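PDB 1VKB: hypothetical protein from Mus musculus, which probably acts as a gamma-glutamylamine cyclotransferase, releasing 5-oxoproline from gamma-glutamylamines. Local coordinates for residues R102-V107 against Q123-T128; A14-Y19 against Y80-Q85. All coordinates share one frame; numbering follows the deposited sequence.

Two antiparallel strand pairings, met one after the other along the chain, show how distant segments are gathered into one sheet. Near the N terminus, strand 14-18 waits some sixty residues for its partner, and contact 2 closes that long loop when strand 76-82 arrives. Helix 84-93 then leads to strand 101-109, where contact 1 opens; after a short excursion strand 121-129 returns and closes the shorter loop. The two loops lie in series, neither nesting nor crossing. In space, however, they join: backbone bonds from H15 and F17 to F125 place the first strand between strand 76-82 and the final strand, and just beyond it the Y19 hydroxyl probably bonds to Y127 O.

Contact 1: R102-V107 against Q123-T128; sequences RTALQV and QCFVYT
L105 and V126 meet at about a right angle, L105 CD1 lying 3.8 Å from V126 CG2. Farther along the same face, V107 CG2 rests against C124 SG at 3.9 Å. Around these contacts the backbones pair in antiparallel fashion, T103 exchanging two hydrogen bonds with V126 and L105 two with C124; the L105 N to C124 O bond measures 2.8 Å.

R102 and F125 carry the other face, which also holds A104 and Q123. The arginine CD sits 3.6 Å from F125 CG, and a bend at the third side-chain torsion (chi3 46°) then brings NH1 over the ring, 3.4 Å above its plane and over its centre. The planes of guanidinium and ring are 68° apart, so the cation-pi contact is made by a guanidinium edge over an aromatic face rather than by a flat stack. An alanine in place of F125 would probably leave the R102 guanidinium without its aromatic floor and freer to turn. R102 NH2 also forms a salt bridge with D91 OD2.

At the polar edge, T103 OG1 and T128 OG1 share a hydrogen bond of 2.8 Å, and T128 OG1 also bonds to Q101 O. The Y127 hydroxyl, beside the aliphatic part of R102, is hydrogen-bonded to the other oxygen of D91.

Helix 84-93 supplies D91 and packs L87 against R102, F125 and Y127. On the face of L105, V107, C124 and V126, F17 of strand 14-18 touches the last three, and I79 of strand 76-82 reaches V107 and C124.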
# COMPACT_ATOMS: atom_id res chain seq x y z
N ARG A 102 5.16 -0.79 -9.01
CA ARG A 102 4.12 0.19 -8.92
C ARG A 102 3.13 -0.02 -10.05
O ARG A 102 3.52 -0.03 -11.24
CB ARG A 102 4.73 1.58 -9.01
CG ARG A 102 3.67 2.71 -8.96
CD ARG A 102 4.18 4.04 -8.43
NE ARG A 102 5.47 4.52 -8.97
CZ ARG A 102 5.63 5.16 -10.15
NH1 ARG A 102 4.65 5.29 -11.03
NH2 ARG A 102 6.81 5.59 -10.51
N THR A 103 1.85 -0.12 -9.70
CA THR A 103 0.78 -0.48 -10.64
C THR A 103 -0.39 0.48 -10.49
O THR A 103 -0.75 0.84 -9.40
CB THR A 103 0.34 -1.94 -10.30
OG1 THR A 103 1.47 -2.83 -10.48
CG2 THR A 103 -0.62 -2.39 -11.30
N ALA A 104 -1.01 0.91 -11.60
CA ALA A 104 -2.10 1.90 -11.52
C ALA A 104 -3.39 1.09 -11.37
O ALA A 104 -3.59 0.17 -12.16
CB ALA A 104 -2.14 2.69 -12.77
N LEU A 105 -4.21 1.35 -10.35
CA LEU A 105 -5.45 0.62 -10.14
C LEU A 105 -6.61 1.59 -9.89
O LEU A 105 -6.41 2.69 -9.40
CB LEU A 105 -5.32 -0.30 -8.91
CG LEU A 105 -4.29 -1.41 -8.83
CD1 LEU A 105 -4.42 -2.11 -7.44
CD2 LEU A 105 -4.50 -2.41 -9.99
N GLN A 106 -7.82 1.14 -10.18
CA GLN A 106 -9.02 1.90 -9.88
C GLN A 106 -9.39 1.68 -8.42
O GLN A 106 -9.50 0.53 -7.98
CB GLN A 106 -10.19 1.46 -10.75
CG GLN A 106 -11.40 2.30 -10.62
CD GLN A 106 -12.55 1.77 -11.49
OE1 GLN A 106 -12.44 0.68 -12.08
NE2 GLN A 106 -13.64 2.51 -11.54
N VAL A 107 -9.66 2.79 -7.73
CA VAL A 107 -10.00 2.81 -6.30
C VAL A 107 -11.36 3.47 -6.10
O VAL A 107 -11.62 4.57 -6.58
CB VAL A 107 -8.91 3.52 -5.47
CG1 VAL A 107 -9.32 3.70 -4.02
CG2 VAL A 107 -7.54 2.80 -5.59
N GLN A 123 -8.22 6.77 -10.20
CA GLN A 123 -7.06 5.91 -10.54
C GLN A 123 -5.89 6.31 -9.67
O GLN A 123 -5.53 7.49 -9.59
CB GLN A 123 -6.65 6.07 -12.01
CG GLN A 123 -5.73 4.93 -12.49
CD GLN A 123 -6.53 3.68 -12.92
OE1 GLN A 123 -7.74 3.68 -12.87
NE2 GLN A 123 -5.83 2.64 -13.36
N CYS A 124 -5.22 5.32 -9.05
CA CYS A 124 -4.13 5.57 -8.13
C CYS A 124 -3.01 4.58 -8.41
O CYS A 124 -3.29 3.43 -8.74
CB CYS A 124 -4.58 5.27 -6.70
SG CYS A 124 -5.90 6.32 -6.06
N PHE A 125 -1.79 5.01 -8.25
CA PHE A 125 -0.69 4.09 -8.17
C PHE A 125 -0.77 3.30 -6.83
O PHE A 125 -1.02 3.86 -5.74
CB PHE A 125 0.66 4.80 -8.24
CG PHE A 125 0.99 5.37 -9.59
CD1 PHE A 125 0.95 4.61 -10.74
CD2 PHE A 125 1.34 6.72 -9.70
CE1 PHE A 125 1.22 5.19 -11.99
CE2 PHE A 125 1.63 7.26 -10.96
CZ PHE A 125 1.57 6.50 -12.08
N VAL A 126 -0.45 2.02 -6.92
CA VAL A 126 -0.45 1.13 -5.75
C VAL A 126 0.79 0.26 -5.86
O VAL A 126 1.17 -0.12 -6.99
CB VAL A 126 -1.70 0.21 -5.76
CG1 VAL A 126 -1.73 -0.66 -4.49
CG2 VAL A 126 -2.97 1.03 -5.83
N TYR A 127 1.46 0.00 -4.74
CA TYR A 127 2.61 -0.91 -4.71
C TYR A 127 2.09 -2.36 -4.59
O TYR A 127 1.62 -2.76 -3.53
CB TYR A 127 3.59 -0.52 -3.58
CG TYR A 127 4.22 0.81 -3.92
CD1 TYR A 127 5.21 0.89 -4.90
CD2 TYR A 127 3.79 2.00 -3.32
CE1 TYR A 127 5.76 2.11 -5.27
CE2 TYR A 127 4.31 3.26 -3.72
CZ TYR A 127 5.31 3.29 -4.66
OH TYR A 127 5.85 4.48 -5.05
N THR A 128 2.06 -3.09 -5.72
CA THR A 128 1.63 -4.51 -5.75
C THR A 128 2.87 -5.37 -5.88
O THR A 128 3.95 -4.87 -6.07
CB THR A 128 0.67 -4.76 -6.90
OG1 THR A 128 1.33 -4.46 -8.15
CG2 THR A 128 -0.48 -3.81 -6.84

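Contact 2: A14-Y19 against Y80-Q85; sequences AHIFVY and YEVDEQ. With FMT (formic acid), chain C.
A14 with V82, and I16 with Y80, form two successive hydrogen-bonded pairs of an antiparallel strand pairing, each closed by two backbone bonds. A14 N reaches V82 O at 2.8 Å; the I16 N to Y80 O bond is 3.0 Å long. Between them H15 faces E81 in the non-hydrogen-bonded pair.

Apolar contacts fill the face bearing I16 and V82. I16 CD1 lies 3.8 Å from V82 CG1, the two side chains crossing at about a right angle, and I16 CG1 also touches Y80 CB. Two residues further along the strand, V18 CG2 reaches the Y80 ring, 3.7 Å from CE1. L87 and L90 of helix 84-93 and M32 of helix 30-33 cover I16.

The ionisable side chains H15 and E81 lie on the other face. Their ring and carboxylate planes are only 12° apart, yet H15 NE2 and E81 OE2 stand 4.1 Å from each other, without a bond; E81 OE1 instead forms a salt bridge with R43. What does touch is H15 CD2 against E81 CB, at 3.8 Å.

Past the strand, a bound formic acid molecule, probably from the crystallisation liquor, accepts a hydrogen bond of 2.9 Å from Y19 N to its O1. With CG set between the backbone N and the carbonyl carbon (chi1 57°), the Y19 ring lies under that oxygen, which sits 3.3 Å above the ring plane, offset toward the rim. L22 N binds the molecule too.

The chemistry implies a division of labour: main-chain bonds and aliphatic packing fix the strand, and the segment that follows it offers the Y19 and L22 amides to a small acid, which may correspond to the substrate-binding loop of gamma-glutamyl cyclotransferases.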
# COMPACT_ATOMS: atom_id res chain seq x y z
N ALA A 14 0.44 13.18 -8.53
CA ALA A 14 -0.08 11.84 -8.80
C ALA A 14 -0.81 11.28 -7.61
O ALA A 14 -0.31 11.38 -6.47
CB ALA A 14 1.06 10.91 -9.13
N HIS A 15 -1.93 10.62 -7.86
CA HIS A 15 -2.64 9.93 -6.81
C HIS A 15 -2.04 8.57 -6.54
O HIS A 15 -1.72 7.85 -7.48
CB HIS A 15 -4.12 9.76 -7.16
CG HIS A 15 -4.92 11.03 -7.02
ND1 HIS A 15 -5.74 11.52 -8.01
CD2 HIS A 15 -4.99 11.92 -6.01
CE1 HIS A 15 -6.30 12.65 -7.61
NE2 HIS A 15 -5.85 12.92 -6.40
N ILE A 16 -1.86 8.26 -5.26
CA ILE A 16 -1.46 6.95 -4.81
C ILE A 16 -2.44 6.44 -3.78
O ILE A 16 -3.14 7.22 -3.12
CB ILE A 16 -0.02 6.92 -4.23
CG1 ILE A 16 0.11 7.66 -2.86
CG2 ILE A 16 1.03 7.48 -5.24
CD1 ILE A 16 1.44 7.38 -2.25
N PHE A 17 -2.47 5.12 -3.64
CA PHE A 17 -3.31 4.44 -2.68
C PHE A 17 -2.41 3.51 -1.88
O PHE A 17 -1.74 2.67 -2.44
CB PHE A 17 -4.37 3.67 -3.41
CG PHE A 17 -5.22 2.77 -2.56
CD1 PHE A 17 -6.32 3.27 -1.87
CD2 PHE A 17 -4.98 1.42 -2.52
CE1 PHE A 17 -7.14 2.40 -1.14
CE2 PHE A 17 -5.79 0.58 -1.79
CZ PHE A 17 -6.86 1.06 -1.13
N VAL A 18 -2.37 3.75 -0.58
CA VAL A 18 -1.57 2.99 0.37
C VAL A 18 -2.47 2.16 1.28
O VAL A 18 -3.52 2.62 1.77
CB VAL A 18 -0.58 3.87 1.15
CG1 VAL A 18 0.40 4.51 0.16
CG2 VAL A 18 -1.23 4.88 2.02
N TYR A 19 -2.07 0.92 1.45
CA TYR A 19 -2.87 -0.08 2.18
C TYR A 19 -2.12 -0.65 3.37
O TYR A 19 -2.72 -1.33 4.18
CB TYR A 19 -3.27 -1.23 1.25
CG TYR A 19 -2.08 -1.90 0.62
CD1 TYR A 19 -1.39 -2.90 1.29
CD2 TYR A 19 -1.65 -1.53 -0.65
CE1 TYR A 19 -0.27 -3.47 0.73
CE2 TYR A 19 -0.54 -2.06 -1.20
CZ TYR A 19 0.15 -3.06 -0.50
OH TYR A 19 1.26 -3.66 -1.05
N TYR A 80 -3.73 9.44 -1.34
CA TYR A 80 -2.92 10.66 -1.21
C TYR A 80 -2.67 11.26 -2.55
O TYR A 80 -2.60 10.54 -3.54
CB TYR A 80 -1.54 10.36 -0.56
CG TYR A 80 -1.67 10.01 0.89
CD1 TYR A 80 -2.10 8.75 1.26
CD2 TYR A 80 -1.36 10.92 1.88
CE1 TYR A 80 -2.25 8.40 2.59
CE2 TYR A 80 -1.53 10.60 3.22
CZ TYR A 80 -1.97 9.32 3.55
OH TYR A 80 -2.17 8.97 4.87
N GLU A 81 -2.49 12.57 -2.60
CA GLU A 81 -1.94 13.21 -3.78
C GLU A 81 -0.48 13.54 -3.47
O GLU A 81 -0.22 14.22 -2.46
CB GLU A 81 -2.75 14.45 -4.17
CG GLU A 81 -2.33 14.98 -5.51
CD GLU A 81 -3.19 16.11 -6.04
OE1 GLU A 81 -3.56 17.00 -5.26
OE2 GLU A 81 -3.46 16.13 -7.25
N VAL A 82 0.46 13.05 -4.29
CA VAL A 82 1.90 13.24 -4.01
C VAL A 82 2.58 13.93 -5.19
O VAL A 82 2.08 13.90 -6.34
CB VAL A 82 2.62 11.91 -3.70
CG1 VAL A 82 1.89 11.15 -2.58
CG2 VAL A 82 2.72 11.02 -4.90
N ASP A 83 3.72 14.56 -4.92
CA ASP A 83 4.51 15.10 -6.00
C ASP A 83 5.48 14.05 -6.55
O ASP A 83 5.61 12.97 -6.01
CB ASP A 83 5.19 16.44 -5.61
CG ASP A 83 6.27 16.32 -4.57
OD1 ASP A 83 6.61 15.21 -4.10
OD2 ASP A 83 6.84 17.37 -4.16
N GLU A 84 6.18 14.41 -7.62
CA GLU A 84 7.05 13.49 -8.30
C GLU A 84 8.22 13.04 -7.41
O GLU A 84 8.64 11.89 -7.47
CB GLU A 84 7.57 14.12 -9.58
CG GLU A 84 6.45 14.34 -10.60
CD GLU A 84 5.48 15.46 -10.26
OE1 GLU A 84 5.76 16.39 -9.42
OE2 GLU A 84 4.39 15.41 -10.85
N GLN A 85 8.72 13.95 -6.58
CA GLN A 85 9.84 13.62 -5.66
C GLN A 85 9.42 12.54 -4.69
O GLN A 85 10.15 11.60 -4.42
CB GLN A 85 10.28 14.84 -4.87
CG GLN A 85 11.47 14.57 -3.91
CD GLN A 85 11.86 15.78 -3.06
OE1 GLN A 85 11.24 16.86 -3.15
NE2 GLN A 85 12.89 15.60 -2.23
C FMT C . 1.66 0.42 1.27
O1 FMT C . 0.66 0.63 0.55
O2 FMT C . 1.83 0.67 2.49